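Alpha/beta hydrolase family protein (Bacillus anthracis, PDB 3OOS) is probably a hydrolase of the alpha/beta hydrolase fold, acting through a nucleophile carried on a sharp turn after a strand, though its substrate is not established. Local coordinates at residues F42-P45 against F46-H49; A83-A87 against L88-K92; E163-K166 against A167-E171. All blocks are in the same frame, centred on the assembly; numbering follows the deposited sequence.

Interaction 1: residues F42-P45 against F46-H49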
loop_
_atom_site.group_PDB
_atom_site.type_symbol
_atom_site.label_atom_id
_atom_site.label_comp_id
_atom_site.label_asym_id
_atom_site.label_seq_id
_atom_site.Cartn_x
_atom_site.Cartn_y
_atom_site.Cartn_z
ATOM N N PHE A 42 -8.049 4.154 0.527
ATOM C CA PHE A 42 -7.846 2.851 -0.107
ATOM C C PHE A 42 -8.566 1.750 0.679
ATOM O O PHE A 42 -9.219 0.884 0.088
ATOM C CB PHE A 42 -6.350 2.541 -0.268
ATOM C CG PHE A 42 -6.050 1.098 -0.567
ATOM C CD1 PHE A 42 -6.389 0.537 -1.797
ATOM C CD2 PHE A 42 -5.413 0.302 0.381
ATOM C CE1 PHE A 42 -6.110 -0.802 -2.068
ATOM C CE2 PHE A 42 -5.128 -1.033 0.120
ATOM C CZ PHE A 42 -5.477 -1.589 -1.110
ATOM N N ALA A 43 -8.450 1.793 2.006
ATOM C CA ALA A 43 -9.078 0.793 2.874
ATOM C C ALA A 43 -10.603 0.890 2.896
ATOM O O ALA A 43 -11.291 -0.131 2.939
ATOM C CB ALA A 43 -8.516 0.890 4.301
ATOM N N ASN A 44 -11.124 2.114 2.845
ATOM C CA ASN A 44 -12.552 2.348 3.085
ATOM C C ASN A 44 -13.529 1.599 2.170
ATOM O O ASN A 44 -14.507 1.038 2.666
ATOM C CB ASN A 44 -12.873 3.850 3.125
ATOM C CG ASN A 44 -14.107 4.162 3.956
ATOM O OD1 ASN A 44 -14.937 4.990 3.573
ATOM N ND2 ASN A 44 -14.235 3.501 5.097
ATOM N N PRO A 45 -13.275 1.567 0.841
ATOM C CA PRO A 45 -14.214 0.833 -0.018
ATOM C C PRO A 45 -14.359 -0.641 0.356
ATOM O O PRO A 45 -15.423 -1.228 0.157
ATOM C CB PRO A 45 -13.592 0.970 -1.413
ATOM C CG PRO A 45 -12.848 2.251 -1.349
ATOM C CD PRO A 45 -12.273 2.296 0.039
ATOM N N PHE A 46 -13.306 -1.233 0.912
ATOM C CA PHE A 46 -13.355 -2.637 1.307
ATOM C C PHE A 46 -14.308 -2.906 2.473
ATOM O O PHE A 46 -14.811 -4.020 2.615
ATOM C CB PHE A 46 -11.948 -3.162 1.601
ATOM C CG PHE A 46 -11.077 -3.223 0.385
ATOM C CD1 PHE A 46 -11.170 -4.297 -0.499
ATOM C CD2 PHE A 46 -10.182 -2.195 0.103
ATOM C CE1 PHE A 46 -10.371 -4.354 -1.638
ATOM C CE2 PHE A 46 -9.385 -2.238 -1.039
ATOM C CZ PHE A 46 -9.478 -3.321 -1.910
ATOM N N THR A 47 -14.573 -1.876 3.279
ATOM C CA THR A 47 -15.449 -2.011 4.452
ATOM C C THR A 47 -16.913 -2.277 4.096
ATOM O O THR A 47 -17.700 -2.659 4.963
ATOM C CB THR A 47 -15.376 -0.781 5.394
ATOM O OG1 THR A 47 -15.964 0.360 4.753
ATOM C CG2 THR A 47 -13.935 -0.476 5.770
ATOM N N ASP A 48 -17.270 -2.078 2.827
ATOM C CA ASP A 48 -18.604 -2.428 2.339
ATOM C C ASP A 48 -18.827 -3.946 2.283
ATOM O O ASP A 48 -19.972 -4.400 2.268
ATOM C CB ASP A 48 -18.862 -1.813 0.951
ATOM C CG ASP A 48 -19.090 -0.301 0.998
ATOM O OD1 ASP A 48 -19.360 0.254 2.086
ATOM O OD2 ASP A 48 -19.014 0.340 -0.074
ATOM N N HIS A 49 -17.740 -4.722 2.257
ATOM C CA HIS A 49 -17.837 -6.179 2.062
ATOM C C HIS A 49 -16.938 -7.020 2.968
ATOM O O HIS A 49 -17.088 -8.244 3.038
ATOM C CB HIS A 49 -17.568 -6.539 0.598
ATOM C CG HIS A 49 -18.542 -5.927 -0.359
ATOM N ND1 HIS A 49 -19.847 -6.359 -0.472
ATOM C CD2 HIS A 49 -18.406 -4.904 -1.235
ATOM C CE1 HIS A 49 -20.469 -5.636 -1.385
ATOM N NE2 HIS A 49 -19.618 -4.746 -1.864
#
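The backbone O of Asn-44 takes two hydrogen bonds from Thr-47. The hydroxyl OG1 of Thr-47 lies 2.6 Å from Asn-44 O and in the plane of that carbonyl. The amide N of Thr-47 meets the same oxygen at 3.0 Å, but from well above the plane. OG1 sits between its own backbone N and carbonyl carbon (chi1 69°), which turns it back onto the preceding turn.

Two further backbone bonds, both weak, run from Phe-46 N to Ala-43 O and from Asp-48 N to Pro-45 O. Each spans three residues, as in a 3-10 turn.

On another side of the turn, Phe-46 meets Phe-42. The CE2 edge of Phe-46 points at the face of Phe-42, and CE2 is 3.7 Å from Phe-42 CE1. The ring planes stand at 72°, with centroids 5.4 Å apart, so this is a T-shaped pair. Phe-42 O lies at the rim of the Phe-46 ring, 3.2 Å from CD2. Phe-263 adds a second edge-to-face partner to Phe-42.

Pro-45 and Phe-46 rest on helix 267-276, while Phe-46 and Thr-47 touch strand 51-55. Phe-42 touches residues of a probable nucleophile elbow. The segment has helical backbone angles and three-residue bonds, in the connection leading into strand 51-55 of an alpha/beta hydrolase fold.

Interaction 2: residues A83-A87 against L88-K92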
loop_
_atom_site.group_PDB
_atom_site.type_symbol
_atom_site.label_atom_id
_atom_site.label_comp_id
_atom_site.label_asym_id
_atom_site.label_seq_id
_atom_site.Cartn_x
_atom_site.Cartn_y
_atom_site.Cartn_z
ATOM N N ALA A 83 1.532 -12.437 13.610
ATOM C CA ALA A 83 1.317 -12.419 15.056
ATOM C C ALA A 83 -0.006 -11.739 15.413
ATOM O O ALA A 83 -0.704 -12.181 16.325
ATOM C CB ALA A 83 2.492 -11.744 15.772
ATOM N N ILE A 84 -0.346 -10.673 14.688
ATOM C CA ILE A 84 -1.629 -9.989 14.884
ATOM C C ILE A 84 -2.772 -10.929 14.507
ATOM O O ILE A 84 -3.729 -11.091 15.270
ATOM C CB ILE A 84 -1.702 -8.666 14.084
ATOM C CG1 ILE A 84 -0.683 -7.666 14.648
ATOM C CG2 ILE A 84 -3.127 -8.082 14.105
ATOM C CD1 ILE A 84 -0.458 -6.438 13.784
ATOM N N ARG A 85 -2.656 -11.558 13.339
ATOM C CA ARG A 85 -3.646 -12.543 12.892
ATOM C C ARG A 85 -3.886 -13.635 13.947
ATOM O O ARG A 85 -5.038 -13.939 14.280
ATOM C CB ARG A 85 -3.236 -13.159 11.548
ATOM C CG ARG A 85 -4.294 -14.107 10.972
ATOM C CD ARG A 85 -3.770 -14.964 9.806
ATOM N NE ARG A 85 -2.485 -15.621 10.077
ATOM C CZ ARG A 85 -2.298 -16.625 10.934
ATOM N NH1 ARG A 85 -3.309 -17.114 11.649
ATOM N NH2 ARG A 85 -1.085 -17.142 11.086
ATOM N N GLU A 86 -2.798 -14.201 14.466
ATOM C CA GLU A 86 -2.863 -15.245 15.493
ATOM C C GLU A 86 -3.487 -14.750 16.800
ATOM O O GLU A 86 -4.255 -15.472 17.436
ATOM C CB GLU A 86 -1.469 -15.817 15.759
ATOM C CG GLU A 86 -0.902 -16.634 14.606
ATOM C CD GLU A 86 -1.467 -18.040 14.549
ATOM O OE1 GLU A 86 -1.882 -18.561 15.607
ATOM O OE2 GLU A 86 -1.486 -18.627 13.450
ATOM N N ALA A 87 -3.156 -13.518 17.185
ATOM C CA ALA A 87 -3.679 -12.904 18.410
ATOM C C ALA A 87 -5.171 -12.576 18.290
ATOM O O ALA A 87 -5.877 -12.475 19.295
ATOM C CB ALA A 87 -2.879 -11.655 18.769
ATOM N N LEU A 88 -5.641 -12.435 17.051
ATOM C CA LEU A 88 -7.064 -12.249 16.769
ATOM C C LEU A 88 -7.801 -13.581 16.606
ATOM O O LEU A 88 -9.006 -13.596 16.345
ATOM C CB LEU A 88 -7.240 -11.406 15.499
ATOM C CG LEU A 88 -6.933 -9.914 15.625
ATOM C CD1 LEU A 88 -6.737 -9.271 14.260
ATOM C CD2 LEU A 88 -8.045 -9.222 16.410
ATOM N N TYR A 89 -7.076 -14.693 16.754
ATOM C CA TYR A 89 -7.646 -16.033 16.552
ATOM C C TYR A 89 -8.351 -16.155 15.194
ATOM O O TYR A 89 -9.438 -16.733 15.072
ATOM C CB TYR A 89 -8.547 -16.439 17.733
ATOM C CG TYR A 89 -7.741 -16.906 18.920
ATOM C CD1 TYR A 89 -7.483 -18.262 19.113
ATOM C CD2 TYR A 89 -7.204 -15.993 19.832
ATOM C CE1 TYR A 89 -6.727 -18.703 20.188
ATOM C CE2 TYR A 89 -6.440 -16.426 20.913
ATOM C CZ TYR A 89 -6.206 -17.786 21.081
ATOM O OH TYR A 89 -5.460 -18.243 22.141
ATOM N N ILE A 90 -7.706 -15.582 14.181
ATOM C CA ILE A 90 -8.154 -15.667 12.796
ATOM C C ILE A 90 -7.266 -16.692 12.102
ATOM O O ILE A 90 -6.043 -16.594 12.160
ATOM C CB ILE A 90 -8.069 -14.285 12.097
ATOM C CG1 ILE A 90 -9.152 -13.342 12.637
ATOM C CG2 ILE A 90 -8.172 -14.421 10.572
ATOM C CD1 ILE A 90 -9.003 -11.888 12.180
ATOM N N ASN A 91 -7.882 -17.685 11.467
ATOM C CA ASN A 91 -7.128 -18.741 10.800
ATOM C C ASN A 91 -6.497 -18.255 9.492
ATOM O O ASN A 91 -5.306 -18.477 9.241
ATOM C CB ASN A 91 -8.029 -19.956 10.557
ATOM C CG ASN A 91 -7.274 -21.138 9.993
ATOM O OD1 ASN A 91 -7.603 -21.636 8.915
ATOM N ND2 ASN A 91 -6.250 -21.592 10.709
ATOM N N LYS A 92 -7.316 -17.607 8.666
ATOM C CA LYS A 92 -6.860 -17.022 7.410
ATOM C C LYS A 92 -7.546 -15.684 7.188
ATOM O O LYS A 92 -8.698 -15.495 7.581
ATOM C CB LYS A 92 -7.159 -17.956 6.229
ATOM C CG LYS A 92 -6.328 -19.232 6.201
ATOM C CD LYS A 92 -6.855 -20.230 5.181
ATOM C CE LYS A 92 -6.560 -19.784 3.758
ATOM N NZ LYS A 92 -6.898 -20.846 2.767
#
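Arg-85 and Ile-90 cross at an angle, the aliphatic part of the arginine passing beside the isoleucine. Arg-85 CG comes within 3.9 Å of Ile-90 CG2. Beyond this the arginine chain bends at chi3 (48°) and brings its guanidinium back to the loop. NH1 then donates to Ile-90 O at 2.8 Å. This oxygen lies at the guanidinium edge, nearly in its plane, and the bond also lies in the carbonyl plane.

In one of the two conformers of Glu-86, the same head group also holds that carboxylate, so this grip may not be constant. NH1 and NH2 both point end-on at the single oxygen OE2, with NH2 to OE2 at 2.8 Å. NH2 meets the anti lone pair of OE2, whereas NH1 reaches it from above the carboxylate plane. Arg-85 NE forms a salt bridge with Glu-82, which would favour the charged arginine and limit the rotation of its head group.

The backbone here closes helix 74-87 with a Schellman motif. Tyr-89 has positive phi (52°) and is the first residue to leave helical angles. Ile-90 N bonds back to Arg-85 O at 3.1 Å, and Tyr-89 N bonds to Glu-86 O. Leu-88 N still makes a helical bond to Ile-84 O. The Tyr-89 ring turns one face to Glu-86 O, which lies 3.8 Å above its plane, toward the rim.

On the side of the helix that meets the sheet, Ile-84 and Leu-88 lie side by side and point the same way. Ile-84 CG2 is 3.8 Å from Leu-88 CD1. Both touch Trp-93 of strand 93-98. Ile-84 also reaches Val-55, and Leu-88 and Ile-90 reach Tyr-53, both on strand 51-55.

Interaction 3: residues E163-K166 against A167-E171. With PG4 (tetraethylene glycol), chain D.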
loop_
_atom_site.group_PDB
_atom_site.type_symbol
_atom_site.label_atom_id
_atom_site.label_comp_id
_atom_site.label_asym_id
_atom_site.label_seq_id
_atom_site.Cartn_x
_atom_site.Cartn_y
_atom_site.Cartn_z
ATOM N N GLU A 163 4.496 25.985 4.875
ATOM C CA GLU A 163 4.039 26.503 3.584
ATOM C C GLU A 163 4.678 25.766 2.409
ATOM O O GLU A 163 4.020 25.516 1.395
ATOM C CB GLU A 163 4.269 28.013 3.479
ATOM C CG GLU A 163 3.246 28.838 4.246
ATOM C CD GLU A 163 1.815 28.486 3.871
ATOM O OE1 GLU A 163 1.459 28.609 2.679
ATOM O OE2 GLU A 163 1.043 28.087 4.771
ATOM N N GLU A 164 5.953 25.409 2.552
ATOM C CA GLU A 164 6.651 24.656 1.512
ATOM C C GLU A 164 6.116 23.223 1.439
ATOM O O GLU A 164 5.840 22.718 0.349
ATOM C CB GLU A 164 8.170 24.674 1.732
ATOM C CG GLU A 164 8.992 24.000 0.620
ATOM C CD GLU A 164 8.935 24.725 -0.724
ATOM O OE1 GLU A 164 8.448 25.875 -0.789
ATOM O OE2 GLU A 164 9.388 24.135 -1.729
ATOM N N ARG A 165 5.951 22.584 2.596
ATOM C CA ARG A 165 5.380 21.237 2.648
ATOM C C ARG A 165 4.002 21.192 1.983
ATOM O O ARG A 165 3.698 20.258 1.232
ATOM C CB ARG A 165 5.302 20.728 4.091
ATOM C CG ARG A 165 4.783 19.299 4.219
ATOM C CD ARG A 165 4.929 18.759 5.642
ATOM N NE ARG A 165 6.334 18.581 6.009
ATOM C CZ ARG A 165 7.086 17.545 5.638
ATOM N NH1 ARG A 165 6.580 16.567 4.895
ATOM N NH2 ARG A 165 8.351 17.482 6.018
ATOM N N LYS A 166 3.182 22.208 2.252
ATOM C CA LYS A 166 1.846 22.312 1.660
ATOM C C LYS A 166 1.921 22.362 0.134
ATOM O O LYS A 166 1.207 21.625 -0.554
ATOM C CB LYS A 166 1.110 23.542 2.205
ATOM C CG LYS A 166 -0.291 23.733 1.651
ATOM C CD LYS A 166 -0.941 24.998 2.191
ATOM C CE LYS A 166 -2.333 25.185 1.612
ATOM N NZ LYS A 166 -3.015 26.377 2.182
ATOM N N ALA A 167 2.793 23.227 -0.383
ATOM C CA ALA A 167 2.968 23.386 -1.824
ATOM C C ALA A 167 3.465 22.097 -2.480
ATOM O O ALA A 167 2.936 21.677 -3.512
ATOM C CB ALA A 167 3.914 24.548 -2.118
ATOM N N LEU A 168 4.465 21.466 -1.867
ATOM C CA LEU A 168 5.041 20.225 -2.394
ATOM C C LEU A 168 4.038 19.075 -2.415
ATOM O O LEU A 168 4.000 18.289 -3.371
ATOM C CB LEU A 168 6.275 19.820 -1.581
ATOM C CG LEU A 168 7.475 20.767 -1.628
ATOM C CD1 LEU A 168 8.454 20.401 -0.537
ATOM C CD2 LEU A 168 8.150 20.745 -2.995
ATOM N N SER A 169 3.237 18.979 -1.356
ATOM C CA SER A 169 2.217 17.939 -1.243
ATOM C C SER A 169 1.149 18.106 -2.316
ATOM O O SER A 169 0.675 17.117 -2.883
ATOM C CB SER A 169 1.587 17.961 0.147
ATOM O OG SER A 169 2.581 17.746 1.134
ATOM N N ARG A 170 0.790 19.362 -2.590
ATOM C CA ARG A 170 -0.171 19.701 -3.636
ATOM C C ARG A 170 0.374 19.302 -5.007
ATOM O O ARG A 170 -0.315 18.663 -5.803
ATOM C CB ARG A 170 -0.471 21.203 -3.601
ATOM C CG ARG A 170 -1.514 21.667 -4.603
ATOM C CD ARG A 170 -2.897 21.219 -4.189
ATOM N NE ARG A 170 -3.936 21.789 -5.041
ATOM C CZ ARG A 170 -5.233 21.753 -4.755
ATOM N NH1 ARG A 170 -5.651 21.181 -3.635
ATOM N NH2 ARG A 170 -6.113 22.295 -5.583
ATOM N N GLU A 171 1.620 19.694 -5.271
ATOM C CA GLU A 171 2.284 19.376 -6.532
ATOM C C GLU A 171 2.328 17.862 -6.753
ATOM O O GLU A 171 2.032 17.377 -7.851
ATOM C CB GLU A 171 3.701 19.967 -6.544
ATOM C CG GLU A 171 4.407 19.915 -7.892
ATOM C CD GLU A 171 5.735 20.658 -7.892
ATOM O OE1 GLU A 171 6.111 21.227 -6.845
ATOM O OE2 GLU A 171 6.404 20.678 -8.944
HETATM O O1 PG4 D . 4.228 15.363 4.312
HETATM C C1 PG4 D . 3.209 16.031 3.561
HETATM C C2 PG4 D . 2.327 15.013 2.846
HETATM O O2 PG4 D . 2.777 14.836 1.503
HETATM C C3 PG4 D . 2.875 13.453 1.164
HETATM C C4 PG4 D . 3.442 13.292 -0.241
HETATM O O3 PG4 D . 4.168 12.065 -0.302
HETATM C C5 PG4 D . 5.106 12.030 -1.374
HETATM C C6 PG4 D . 6.299 11.170 -0.972
HETATM O O4 PG4 D . 6.439 10.079 -1.880
HETATM C C7 PG4 D . 6.758 8.859 -1.208
HETATM C C8 PG4 D . 8.135 8.371 -1.649
HETATM O O5 PG4 D . 8.024 7.605 -2.856
#
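Regular alpha-helical bonds join residues 163-166 to 167-171, with the amides of Ala-167, Leu-168, Ser-169 and Arg-170 each bonding four residues back. Leu-168 N to Glu-164 O is 2.9 Å.

Glu-164 and Leu-168 are the side chains that meet one turn apart. The Glu-164 chain bends at chi2 (67°), which folds it over the leucine. Its CG lies 3.8 Å from Leu-168 CD1, and its OE2 passes 3.8 Å from Leu-168 CD2. The carboxylate therefore lies against an apolar branch, while OE2 hydrogen-bonds a glycerol that probably comes from the crystallisation liquor.

On another side of the helix, Ser-169 folds back on Arg-165. OG is 2.8 Å from Arg-165 O and 2.9 Å from O2 of a bound tetraethylene glycol. The hydroxyl has one proton for these two acceptors, and which one receives it is not settled. Arg-165 O also accepts the amide of Ser-169. The serine OG stands beside its own backbone N (chi1 -60°), which keeps it close to the previous turn.

Arg-165 holds the same end of the glycol, at the adjacent oxygen O1. Its chain bends at chi3, and NH1 donates to glycol O1 at 2.7 Å. Its CG and CD run alongside glycol C1 and O1. The glycol, probably from the crystallisation liquor, bridges Arg-165 and Ser-169, one turn apart.

Leu-168 is the buried member and packs on Arg-147, Ile-151 and Ala-154 of helix 145-155. Glu-171 pairs with Arg-147, and Arg-165 NH2 bonds to Leu-155 O, so helix 162-176 is firmly joined to helix 145-155. In one of its two conformers Arg-170 forms a salt bridge with Glu-184 of helix 180-186.

The three contacts follow one another along the chain without nesting or crossing. Each is local, made within one continuous segment, and none closes a long loop. Interaction 1 comes first, between strands 33-34 and 51-55, and connects the sheet to the C-terminal helix 267-276. Interaction 2 follows where helix 74-87 ends and the chain turns into strand 93-98. Both lean on strand 51-55, although their nearest atoms are about 12 Å apart. Interaction 3 lies in helix 162-176, within the helical region inserted between strands 116-122 and 224-229. Its centre is about 40 Å from that of interaction 2, on the opposite side of the chain's centre.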